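Local structure of SusD homolog (Bacteroides thetaiotaomicron VPI-5482, 3IHV) at residues V277-A290 with S381-Y393. The protein probably binds glycans at the cell surface, as a SusD-family outer-membrane protein of a gut bacterium. Residues are numbered along the deposited sequence; the frame is centred on the assembly and turned at random.
Sequences VGRIGKWNGVKTTA and SFINNDKSNVNWY. With NA (sodium ion), chain F; EDO (1,2-ethanediol), chain L.
Gly-278 and Ser-388 form a single antiparallel bridge, a hydrogen-bonded pair in which Gly-278 N reaches Ser-388 O at 3.2 Å and Ser-388 N returns to Gly-278 O at 2.7 Å. This bridge joins two loops of the SusD-family region, 277-290 and the residues leading into strand 392-396. The side chain of Ser-388 extends the pairing: with OG held between its own N and carbonyl carbon (chi1 74°), the hydroxyl donates to Ile-280 O at 2.6 Å, in the carbonyl plane, while accepting from Val-390 N in an ST turn. Beyond it, Ile-280 lays CG2 against Val-390 CG1 (3.5 Å) and brings CD1 near Trp-392 CE3, the side chains of Ile-280 and Trp-392 crossing at about a right angle; Ser-42 of helix 40-44 touches both Ile-280 and Trp-392. Lys-282, bent at chi2 and chi3, passes its aliphatic part over the backbone of Asp-386 and Lys-387 to bring NZ to Asn-384 O (2.8 Å), with Ser-297 O and a water as further partners. Asn-384 OD1 in turn takes Asp-386 N (an Asx turn) and Lys-387 N (an Asx motif) from opposite faces of its amide plane. Lys-387 CE sits over the guanidinium of Arg-279, whose NE is salt-bridged to Asp-34. Past the bridge, a sodium ion is bound by Asn-389 O (2.3 Å), Phe-265 O, three waters and Asn-391 OD1, the amide's ND2 donating to one of those waters.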
ATOM      1  N   VAL A 277     -14.674   8.797   0.964  1.00 10.62           N
ATOM      2  CA  VAL A 277     -13.562   9.729   0.746  1.00  9.47           C
ATOM      3  C   VAL A 277     -12.439   9.252   1.667  1.00 10.01           C
ATOM      4  O   VAL A 277     -12.698   8.566   2.674  1.00  8.87           O
ATOM      5  CB  VAL A 277     -13.961  11.164   1.041  1.00 10.16           C
ATOM      6  CG1 VAL A 277     -15.006  11.620   0.025  1.00  8.93           C
ATOM      7  CG2 VAL A 277     -14.473  11.354   2.492  1.00  9.78           C
ATOM      8  N   GLY A 278     -11.208   9.605   1.331  1.00  8.10           N
ATOM      9  CA  GLY A 278     -10.085   9.228   2.132  1.00  7.36           C
ATOM     10  C   GLY A 278      -9.211  10.411   2.471  1.00  7.00           C
ATOM     11  O   GLY A 278      -9.545  11.565   2.209  1.00  7.82           O
ATOM     12  N   ARG A 279      -8.063  10.103   3.047  1.00  6.91           N
ATOM     13  CA  ARG A 279      -7.107  11.123   3.467  1.00  7.02           C
ATOM     14  C   ARG A 279      -5.900  11.237   2.539  1.00  6.37           C
ATOM     15  O   ARG A 279      -4.911  11.878   2.877  1.00  6.15           O
ATOM     16  CB  ARG A 279      -6.650  10.807   4.887  1.00  7.51           C
ATOM     17  CG  ARG A 279      -7.796  10.779   5.905  1.00  8.57           C
ATOM     18  CD  ARG A 279      -7.245  10.656   7.278  1.00 11.82           C
ATOM     19  NE  ARG A 279      -8.250  10.306   8.281  1.00 12.17           N
ATOM     20  CZ  ARG A 279      -8.774  11.139   9.171  1.00 20.13           C
ATOM     21  NH1 ARG A 279      -8.408  12.410   9.216  1.00 20.85           N
ATOM     22  NH2 ARG A 279      -9.675  10.690  10.046  1.00 23.51           N
ATOM     23  N   ILE A 280      -5.984  10.633   1.359  1.00  6.13           N
ATOM     24  CA  ILE A 280      -4.846  10.591   0.431  1.00  6.48           C
ATOM     25  C   ILE A 280      -4.665  11.983  -0.168  1.00  6.50           C
ATOM     26  O   ILE A 280      -5.646  12.649  -0.556  1.00  6.04           O
ATOM     27  CB  ILE A 280      -5.008   9.526  -0.670  1.00  6.00           C
ATOM     28  CG1 ILE A 280      -5.524   8.157  -0.135  1.00  7.20           C
ATOM     29  CG2 ILE A 280      -3.704   9.398  -1.457  1.00  7.28           C
ATOM     30  CD1 ILE A 280      -4.749   7.515   1.035  1.00  6.01           C
ATOM     31  N   GLY A 281      -3.433  12.472  -0.187  1.00  6.22           N
ATOM     32  CA  GLY A 281      -3.157  13.857  -0.585  1.00  6.77           C
ATOM     33  C   GLY A 281      -3.460  14.876   0.524  1.00  6.58           C
ATOM     34  O   GLY A 281      -3.238  16.075   0.355  1.00  6.33           O
ATOM     35  N   LYS A 282      -3.961  14.405   1.672  1.00  7.85           N
ATOM     36  CA  LYS A 282      -4.268  15.279   2.790  1.00  7.77           C
ATOM     37  C   LYS A 282      -3.246  15.021   3.881  1.00  7.85           C
ATOM     38  O   LYS A 282      -2.302  15.788   4.043  1.00  7.25           O
ATOM     39  CB  LYS A 282      -5.719  15.044   3.272  1.00  7.99           C
ATOM     40  CG  LYS A 282      -6.767  15.150   2.127  1.00  9.10           C
ATOM     41  CD  LYS A 282      -6.732  16.469   1.399  1.00 10.31           C
ATOM     42  CE  LYS A 282      -7.319  17.600   2.201  1.00  7.96           C
ATOM     43  NZ  LYS A 282      -7.567  18.986   1.545  1.00 10.13           N
ATOM     44  N   TRP A 283      -3.374  13.893   4.574  1.00  8.20           N
ATOM     45  CA  TRP A 283      -2.464  13.561   5.645  1.00  8.07           C
ATOM     46  C   TRP A 283      -1.056  13.259   5.104  1.00  8.41           C
ATOM     47  O   TRP A 283      -0.042  13.515   5.767  1.00  7.88           O
ATOM     48  CB  TRP A 283      -3.007  12.347   6.402  1.00  8.55           C
ATOM     49  CG  TRP A 283      -2.686  12.323   7.861  1.00  8.71           C
ATOM     50  CD1 TRP A 283      -3.469  12.813   8.859  1.00 10.90           C
ATOM     51  CD2 TRP A 283      -1.538  11.735   8.502  1.00  7.28           C
ATOM     52  NE1 TRP A 283      -2.887  12.580  10.078  1.00 11.98           N
ATOM     53  CE2 TRP A 283      -1.707  11.906   9.889  1.00  9.76           C
ATOM     54  CE3 TRP A 283      -0.398  11.086   8.042  1.00  7.44           C
ATOM     55  CZ2 TRP A 283      -0.759  11.469  10.815  1.00  9.25           C
ATOM     56  CZ3 TRP A 283       0.520  10.648   8.958  1.00  7.71           C
ATOM     57  CH2 TRP A 283       0.325  10.830  10.333  1.00  9.13           C
ATOM     58  N   ASN A 284      -0.994  12.741   3.881  1.00  8.30           N
ATOM     59  CA  ASN A 284       0.292  12.461   3.243  1.00  7.75           C
ATOM     60  C   ASN A 284       0.485  13.344   2.015  1.00  7.24           C
ATOM     61  O   ASN A 284       1.186  12.983   1.072  1.00  7.97           O
ATOM     62  CB  ASN A 284       0.409  10.992   2.879  1.00  7.46           C
ATOM     63  CG  ASN A 284      -0.535  10.588   1.766  1.00  6.04           C
ATOM     64  OD1 ASN A 284      -1.531  11.308   1.484  1.00  9.14           O
ATOM     65  ND2 ASN A 284      -0.263   9.460   1.143  1.00  8.90           N
ATOM     66  N   GLY A 285      -0.152  14.498   2.020  1.00  7.53           N
ATOM     67  CA  GLY A 285      -0.042  15.406   0.903  1.00  7.71           C
ATOM     68  C   GLY A 285       1.157  16.332   0.976  1.00  8.00           C
ATOM     69  O   GLY A 285       2.068  16.153   1.797  1.00  8.14           O
ATOM     70  N   VAL A 286       1.105  17.361   0.133  1.00  8.20           N
ATOM     71  CA  VAL A 286       2.059  18.450   0.172  1.00  7.79           C
ATOM     72  C   VAL A 286       1.452  19.436   1.144  1.00  8.19           C
ATOM     73  O   VAL A 286       0.241  19.668   1.096  1.00  7.56           O
ATOM     74  CB  VAL A 286       2.239  19.080  -1.221  1.00  7.67           C
ATOM     75  CG1 VAL A 286       3.047  20.372  -1.114  1.00  6.61           C
ATOM     76  CG2 VAL A 286       2.936  18.078  -2.139  1.00  7.40           C
ATOM     77  N   LYS A 287       2.259  20.011   2.036  1.00  8.61           N
ATOM     78  CA  LYS A 287       1.755  20.982   3.003  1.00  7.03           C
ATOM     79  C   LYS A 287       1.115  22.142   2.253  1.00  6.70           C
ATOM     80  O   LYS A 287       1.757  22.776   1.428  1.00  6.28           O
ATOM     81  CB  LYS A 287       2.898  21.443   3.918  1.00  7.34           C
ATOM     82  CG  LYS A 287       2.493  22.295   5.091  1.00  7.09           C
ATOM     83  CD  LYS A 287       1.646  21.544   6.089  1.00 10.03           C
ATOM     84  CE  LYS A 287       1.703  22.112   7.507  1.00 12.03           C
ATOM     85  NZ  LYS A 287       0.966  21.192   8.466  1.00 13.67           N
ATOM     86  N   THR A 288      -0.152  22.410   2.580  1.00  6.43           N
ATOM     87  CA  THR A 288      -0.983  23.413   1.879  1.00  7.34           C
ATOM     88  C   THR A 288      -1.943  24.116   2.818  1.00  7.32           C
ATOM     89  O   THR A 288      -2.618  23.471   3.641  1.00  7.59           O
ATOM     90  CB  THR A 288      -1.840  22.647   0.814  1.00  7.67           C
ATOM     91  OG1 THR A 288      -1.000  21.798   0.028  1.00  6.89           O
ATOM     92  CG2 THR A 288      -2.704  23.591  -0.085  1.00  7.37           C
ATOM     93  N   THR A 289      -2.011  25.443   2.731  1.00  8.27           N
ATOM     94  CA  THR A 289      -2.939  26.187   3.557  1.00  8.65           C
ATOM     95  C   THR A 289      -4.351  26.189   2.980  1.00  8.91           C
ATOM     96  O   THR A 289      -4.550  26.078   1.779  1.00  8.61           O
ATOM     97  CB  THR A 289      -2.557  27.673   3.627  1.00  7.83           C
ATOM     98  OG1 THR A 289      -2.491  28.194   2.295  1.00  7.96           O
ATOM     99  CG2 THR A 289      -1.218  27.877   4.326  1.00  7.90           C
ATOM    100  N   ALA A 290      -5.323  26.318   3.876  1.00  9.16           N
ATOM    101  CA  ALA A 290      -6.707  26.469   3.500  1.00  8.74           C
ATOM    102  C   ALA A 290      -6.834  27.925   3.037  1.00  9.27           C
ATOM    103  O   ALA A 290      -6.188  28.818   3.633  1.00  9.79           O
ATOM    104  CB  ALA A 290      -7.625  26.192   4.728  1.00  8.00           C
ATOM    105  N   SER A 381     -14.421  20.328  -6.328  1.00 20.01           N
ATOM    106  CA  SER A 381     -15.323  19.439  -5.625  1.00 18.97           C
ATOM    107  C   SER A 381     -15.507  20.007  -4.227  1.00 18.14           C
ATOM    108  O   SER A 381     -15.516  21.235  -4.039  1.00 17.94           O
ATOM    109  CB  SER A 381     -14.780  18.017  -5.623  1.00 19.40           C
ATOM    110  OG  SER A 381     -15.774  17.129  -5.108  1.00 19.75           O
ATOM    111  N   PHE A 382     -15.634  19.159  -3.228  1.00 16.34           N
ATOM    112  CA  PHE A 382     -15.816  19.690  -1.910  1.00 15.49           C
ATOM    113  C   PHE A 382     -14.484  20.286  -1.401  1.00 14.75           C
ATOM    114  O   PHE A 382     -13.392  19.927  -1.859  1.00 16.19           O
ATOM    115  CB  PHE A 382     -16.372  18.615  -0.989  1.00 15.25           C
ATOM    116  CG  PHE A 382     -15.464  17.415  -0.851  1.00 13.27           C
ATOM    117  CD1 PHE A 382     -14.425  17.423   0.047  1.00 13.28           C
ATOM    118  CD2 PHE A 382     -15.671  16.293  -1.607  1.00 14.20           C
ATOM    119  CE1 PHE A 382     -13.606  16.347   0.185  1.00 13.33           C
ATOM    120  CE2 PHE A 382     -14.845  15.183  -1.468  1.00 13.94           C
ATOM    121  CZ  PHE A 382     -13.820  15.215  -0.578  1.00 13.57           C
ATOM    122  N   ILE A 383     -14.608  21.216  -0.463  1.00 13.43           N
ATOM    123  CA  ILE A 383     -13.466  21.819   0.202  1.00 11.72           C
ATOM    124  C   ILE A 383     -13.474  21.186   1.562  1.00 11.60           C
ATOM    125  O   ILE A 383     -14.487  21.258   2.270  1.00 12.24           O
ATOM    126  CB  ILE A 383     -13.654  23.332   0.337  1.00 12.05           C
ATOM    127  CG1 ILE A 383     -13.673  23.966  -1.059  1.00 12.33           C
ATOM    128  CG2 ILE A 383     -12.573  23.963   1.266  1.00 11.43           C
ATOM    129  CD1 ILE A 383     -13.816  25.479  -1.044  1.00 12.89           C
ATOM    130  N   ASN A 384     -12.390  20.524   1.924  1.00 10.19           N
ATOM    131  CA  ASN A 384     -12.315  19.882   3.224  1.00  9.88           C
ATOM    132  C   ASN A 384     -10.847  19.863   3.639  1.00  8.37           C
ATOM    133  O   ASN A 384      -9.959  19.773   2.800  1.00  9.15           O
ATOM    134  CB  ASN A 384     -12.939  18.477   3.220  1.00  8.65           C
ATOM    135  CG  ASN A 384     -13.023  17.886   4.607  1.00 11.80           C
ATOM    136  OD1 ASN A 384     -12.083  17.213   5.047  1.00  7.35           O
ATOM    137  ND2 ASN A 384     -14.095  18.229   5.362  1.00 10.59           N
ATOM    138  N   ASN A 385     -10.583  19.991   4.923  1.00  7.84           N
ATOM    139  CA  ASN A 385      -9.190  20.040   5.366  1.00  8.32           C
ATOM    140  C   ASN A 385      -8.569  18.677   5.661  1.00  7.88           C
ATOM    141  O   ASN A 385      -7.373  18.582   5.954  1.00  9.76           O
ATOM    142  CB  ASN A 385      -9.078  20.931   6.606  1.00  7.43           C
ATOM    143  CG  ASN A 385      -9.407  22.409   6.314  1.00  8.41           C
ATOM    144  OD1 ASN A 385      -9.363  22.862   5.171  1.00  7.74           O
ATOM    145  ND2 ASN A 385      -9.725  23.166   7.368  1.00  7.77           N
ATOM    146  N   ASP A 386      -9.394  17.641   5.630  1.00  7.81           N
ATOM    147  CA  ASP A 386      -8.966  16.306   6.007  1.00  7.99           C
ATOM    148  C   ASP A 386      -9.161  15.205   4.978  1.00  7.82           C
ATOM    149  O   ASP A 386      -8.426  14.222   5.002  1.00  7.41           O
ATOM    150  CB  ASP A 386      -9.735  15.884   7.257  1.00  8.46           C
ATOM    151  CG  ASP A 386      -9.459  16.792   8.425  1.00 11.85           C
ATOM    152  OD1 ASP A 386      -8.297  16.846   8.871  1.00 14.14           O
ATOM    153  OD2 ASP A 386     -10.391  17.480   8.857  1.00 17.16           O
ATOM    154  N   LYS A 387     -10.154  15.357   4.105  1.00  7.40           N
ATOM    155  CA  LYS A 387     -10.514  14.284   3.186  1.00  7.13           C
ATOM    156  C   LYS A 387     -10.436  14.739   1.737  1.00  6.99           C
ATOM    157  O   LYS A 387     -10.491  15.937   1.447  1.00  7.29           O
ATOM    158  CB  LYS A 387     -11.933  13.775   3.465  1.00  7.15           C
ATOM    159  CG  LYS A 387     -12.290  13.337   4.902  1.00 10.97           C
ATOM    160  CD  LYS A 387     -11.353  12.294   5.432  1.00 15.98           C
ATOM    161  CE  LYS A 387     -11.998  11.459   6.560  1.00 20.58           C
ATOM    162  NZ  LYS A 387     -12.867  12.249   7.474  1.00 23.77           N
ATOM    163  N   SER A 388     -10.414  13.765   0.832  1.00  7.05           N
ATOM    164  CA  SER A 388     -10.291  14.053  -0.581  1.00  7.16           C
ATOM    165  C   SER A 388     -10.890  12.930  -1.411  1.00  6.73           C
ATOM    166  O   SER A 388     -11.251  11.895  -0.885  1.00  6.13           O
ATOM    167  CB  SER A 388      -8.806  14.170  -0.970  1.00  6.31           C
ATOM    168  OG  SER A 388      -8.190  12.876  -1.001  1.00  7.48           O
ATOM    169  N   ASN A 389     -10.938  13.161  -2.732  1.00  6.85           N
ATOM    170  CA  ASN A 389     -11.286  12.132  -3.709  1.00  7.20           C
ATOM    171  C   ASN A 389     -10.034  11.519  -4.356  1.00  7.42           C
ATOM    172  O   ASN A 389     -10.139  10.856  -5.381  1.00  7.90           O
ATOM    173  CB  ASN A 389     -12.196  12.747  -4.768  1.00  7.94           C
ATOM    174  CG  ASN A 389     -13.502  13.139  -4.195  1.00  7.17           C
ATOM    175  OD1 ASN A 389     -14.031  12.437  -3.327  1.00 10.01           O
ATOM    176  ND2 ASN A 389     -14.038  14.261  -4.652  1.00  7.18           N
ATOM    177  N   VAL A 390      -8.854  11.680  -3.774  1.00  7.11           N
ATOM    178  CA  VAL A 390      -7.636  11.096  -4.312  1.00  6.65           C
ATOM    179  C   VAL A 390      -7.601   9.574  -4.074  1.00  6.94           C
ATOM    180  O   VAL A 390      -7.913   9.090  -2.983  1.00  6.57           O
ATOM    181  CB  VAL A 390      -6.355  11.756  -3.737  1.00  7.33           C
ATOM    182  CG1 VAL A 390      -5.075  11.066  -4.255  1.00  7.44           C
ATOM    183  CG2 VAL A 390      -6.346  13.269  -4.054  1.00  5.53           C
ATOM    184  N   ASN A 391      -7.216   8.822  -5.100  1.00  6.36           N
ATOM    185  CA  ASN A 391      -7.200   7.365  -5.005  1.00  7.08           C
ATOM    186  C   ASN A 391      -5.923   6.795  -4.412  1.00  7.51           C
ATOM    187  O   ASN A 391      -4.989   7.544  -4.146  1.00  7.65           O
ATOM    188  CB  ASN A 391      -7.506   6.751  -6.369  1.00  7.15           C
ATOM    189  CG  ASN A 391      -8.877   7.097  -6.849  1.00  8.14           C
ATOM    190  OD1 ASN A 391      -9.728   7.565  -6.080  1.00  9.33           O
ATOM    191  ND2 ASN A 391      -9.121   6.909  -8.163  1.00  7.39           N
ATOM    192  N   TRP A 392      -5.929   5.487  -4.178  1.00  7.28           N
ATOM    193  CA  TRP A 392      -4.795   4.794  -3.546  1.00  6.63           C
ATOM    194  C   TRP A 392      -4.305   3.567  -4.302  1.00  7.29           C
ATOM    195  O   TRP A 392      -5.017   2.556  -4.413  1.00  8.51           O
ATOM    196  CB  TRP A 392      -5.117   4.386  -2.093  1.00  7.09           C
ATOM    197  CG  TRP A 392      -3.900   3.853  -1.424  1.00  6.59           C
ATOM    198  CD1 TRP A 392      -3.651   2.567  -1.052  1.00  8.00           C
ATOM    199  CD2 TRP A 392      -2.761   4.611  -1.038  1.00  6.63           C
ATOM    200  NE1 TRP A 392      -2.397   2.468  -0.496  1.00  8.60           N
ATOM    201  CE2 TRP A 392      -1.819   3.703  -0.471  1.00  5.74           C
ATOM    202  CE3 TRP A 392      -2.402   5.950  -1.195  1.00  7.20           C
ATOM    203  CZ2 TRP A 392      -0.580   4.110   0.002  1.00  7.85           C
ATOM    204  CZ3 TRP A 392      -1.181   6.368  -0.714  1.00  9.50           C
ATOM    205  CH2 TRP A 392      -0.274   5.448  -0.122  1.00  6.96           C
ATOM    206  N   TYR A 393      -3.087   3.640  -4.813  1.00  6.67           N
ATOM    207  CA  TYR A 393      -2.490   2.485  -5.462  1.00  6.53           C
ATOM    208  C   TYR A 393      -1.987   1.483  -4.411  1.00  7.21           C
ATOM    209  O   TYR A 393      -1.020   1.754  -3.672  1.00  7.85           O
ATOM    210  CB  TYR A 393      -1.277   2.817  -6.319  1.00  7.33           C
ATOM    211  CG  TYR A 393      -1.539   3.607  -7.586  1.00  7.04           C
ATOM    212  CD1 TYR A 393      -2.287   3.055  -8.639  1.00  8.26           C
ATOM    213  CD2 TYR A 393      -0.977   4.856  -7.755  1.00  7.90           C
ATOM    214  CE1 TYR A 393      -2.490   3.749  -9.814  1.00  7.96           C
ATOM    215  CE2 TYR A 393      -1.176   5.585  -8.937  1.00  6.90           C
ATOM    216  CZ  TYR A 393      -1.924   5.013  -9.963  1.00  7.33           C
ATOM    217  OH  TYR A 393      -2.109   5.720 -11.119  1.00  9.00           O
TER
HETATM  218 NA    NA F   7     -11.206   9.403  -6.811  1.00 16.92          NA
HETATM  219  C1  EDO L  21      -9.422  16.446  -4.685  1.00 37.34           C
HETATM  220  O1  EDO L  21      -9.678  15.134  -4.198  1.00 31.18           O
HETATM  221  C2  EDO L  21      -9.540  17.453  -3.561  1.00 37.51           C
HETATM  222  O2  EDO L  21     -10.358  16.917  -2.521  1.00 40.71           O
HETATM  223  O   HOH W   1      -9.550  17.796  -0.309  1.00 11.01           O
HETATM  224  O   HOH W   2     -11.949   7.674  -8.287  1.00  7.74           O
HETATM  225  O   HOH W   3      -8.881  10.538  -7.927  1.00 14.52           O
HETATM  226  O   HOH W   4     -12.177  11.098  -8.074  1.00  7.84           O